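Local coordinates for PUA domain-containing protein (Pyrococcus horikoshii, PDB 3D79) that is of uncharacterised function but, as a PUA domain protein, probably binds RNA, at residues A[59-63]-A[64-68]. Numbering follows the deposited sequence.
Sequences ILVND and KPMFI
Val61 and Lys64 close a two-residue hairpin turn, and the carbonyl oxygen of Val61 takes two bonds from the same lysine. Lys64 N reaches it at 3.1 Å across the turn, while Lys64 NZ, curled back by a bend at chi4 (-50°), meets Val61 O at 2.8 Å from the opposite face of the carbonyl plane. A water bridges this ammonium to Asn62 ND2. Asn62 and Asp63 both adopt the positive phi of a type I' turn, which asparagine, and less so aspartate, takes readily. Asn62 OD1 accepts from Glu46 N just ahead of strand 47-51, and Asp63 forms a salt bridge with Lys48 in that strand. Pro65 suits a non-hydrogen-bonded position opposite Leu60, where its lack of an N-H costs this hairpin no bond. Met66 and Phe67 both face Ile59, whose O accepts from Met66 N (2.9 Å) and Phe67 N (3.1 Å), both in its carbonyl plane. On the face carrying Ile59, Val61 and Phe67, Val61 CG2 fills the angle between Met66 CG and Phe67 CE2, each 3.7 Å away. Met66 CB lies over the centre of the Phe67 ring, Ile59 CG2 meets its edge at CD2 (3.8 Å), and Ile24 and Leu28 of helix 18-32 touch the Phe67 side chain. This is a tight beta hairpin with a classic bulge, within the antiparallel sheet of the Pre-PUA-like domain.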
loop_
_atom_site.group_PDB
_atom_site.type_symbol
_atom_site.label_atom_id
_atom_site.label_comp_id
_atom_site.label_asym_id
_atom_site.label_seq_id
_atom_site.Cartn_x
_atom_site.Cartn_y
_atom_site.Cartn_z
ATOM N N ILE A 59 0.759 10.601 6.505
ATOM C CA ILE A 59 0.165 11.734 5.804
ATOM C C ILE A 59 -1.351 11.654 5.953
ATOM O O ILE A 59 -1.960 10.646 5.584
ATOM C CB ILE A 59 0.535 11.751 4.301
ATOM C CG1 ILE A 59 2.059 11.687 4.096
ATOM C CG2 ILE A 59 -0.090 12.973 3.599
ATOM C CD1 ILE A 59 2.817 12.914 4.587
ATOM N N LEU A 60 -1.938 12.720 6.495
ATOM C CA LEU A 60 -3.375 12.807 6.717
ATOM C C LEU A 60 -4.014 13.708 5.675
ATOM O O LEU A 60 -3.489 14.778 5.373
ATOM C CB LEU A 60 -3.681 13.341 8.121
ATOM C CG LEU A 60 -3.226 12.467 9.301
ATOM C CD1 LEU A 60 -1.845 12.898 9.786
ATOM C CD2 LEU A 60 -4.242 12.507 10.439
ATOM N N VAL A 61 -5.137 13.260 5.123
ATOM C CA VAL A 61 -5.895 14.041 4.147
ATOM C C VAL A 61 -7.241 14.358 4.781
ATOM O O VAL A 61 -8.028 13.451 5.057
ATOM C CB VAL A 61 -6.084 13.281 2.819
ATOM C CG1 VAL A 61 -6.814 14.152 1.805
ATOM C CG2 VAL A 61 -4.736 12.850 2.256
ATOM N N ASN A 62 -7.485 15.645 5.019
ATOM C CA ASN A 62 -8.665 16.102 5.763
ATOM C C ASN A 62 -8.863 15.288 7.046
ATOM O O ASN A 62 -9.954 14.768 7.323
ATOM C CB ASN A 62 -9.908 16.108 4.863
ATOM C CG ASN A 62 -9.698 16.922 3.598
ATOM O OD1 ASN A 62 -9.088 17.994 3.628
ATOM N ND2 ASN A 62 -10.195 16.412 2.478
ATOM N N ASP A 63 -7.762 15.175 7.792
ATOM C CA ASP A 63 -7.669 14.518 9.103
ATOM C C ASP A 63 -7.779 12.987 9.125
ATOM O O ASP A 63 -7.751 12.376 10.200
ATOM C CB ASP A 63 -8.609 15.182 10.125
ATOM C CG ASP A 63 -8.344 16.665 10.267
ATOM O OD1 ASP A 63 -7.201 17.043 10.621
ATOM O OD2 ASP A 63 -9.278 17.456 10.014
ATOM N N LYS A 64 -7.885 12.357 7.960
ATOM C CA LYS A 64 -7.858 10.894 7.927
ATOM C C LYS A 64 -6.478 10.386 7.495
ATOM O O LYS A 64 -5.929 10.864 6.507
ATOM C CB LYS A 64 -8.989 10.309 7.072
ATOM C CG LYS A 64 -8.837 10.452 5.580
ATOM C CD LYS A 64 -10.144 10.122 4.870
ATOM C CE LYS A 64 -10.119 10.590 3.425
ATOM N NZ LYS A 64 -9.681 12.012 3.300
ATOM N N PRO A 65 -5.906 9.437 8.262
ATOM C CA PRO A 65 -4.611 8.861 7.892
ATOM C C PRO A 65 -4.720 8.143 6.554
ATOM O O PRO A 65 -5.526 7.218 6.410
ATOM C CB PRO A 65 -4.315 7.870 9.029
ATOM C CG PRO A 65 -5.607 7.646 9.718
ATOM C CD PRO A 65 -6.432 8.873 9.519
ATOM N N MET A 66 -3.928 8.581 5.581
ATOM C CA MET A 66 -4.030 8.048 4.229
ATOM C C MET A 66 -2.766 7.354 3.740
ATOM O O MET A 66 -2.850 6.284 3.142
ATOM C CB MET A 66 -4.440 9.146 3.236
ATOM C CG MET A 66 -5.937 9.469 3.252
ATOM S SD MET A 66 -6.987 8.069 2.812
ATOM C CE MET A 66 -6.491 7.784 1.119
ATOM N N PHE A 67 -1.606 7.969 3.975
ATOM C CA PHE A 67 -0.362 7.458 3.393
ATOM C C PHE A 67 0.768 7.309 4.388
ATOM O O PHE A 67 0.845 8.038 5.382
ATOM C CB PHE A 67 0.135 8.368 2.265
ATOM C CG PHE A 67 -0.949 8.848 1.358
ATOM C CD1 PHE A 67 -1.600 7.961 0.506
ATOM C CD2 PHE A 67 -1.335 10.186 1.365
ATOM C CE1 PHE A 67 -2.628 8.405 -0.339
ATOM C CE2 PHE A 67 -2.352 10.637 0.524
ATOM C CZ PHE A 67 -3.010 9.744 -0.318
ATOM N N ILE A 68 1.646 6.359 4.082
ATOM C CA ILE A 68 2.956 6.261 4.717
ATOM C C ILE A 68 3.927 7.098 3.896
ATOM O O ILE A 68 3.820 7.153 2.672
ATOM C CB ILE A 68 3.431 4.777 4.800
ATOM C CG1 ILE A 68 4.571 4.613 5.813
ATOM C CG2 ILE A 68 3.818 4.220 3.427
ATOM C CD1 ILE A 68 4.732 3.162 6.273
HETATM O O HOH W 1 -11.442 13.903 2.348
#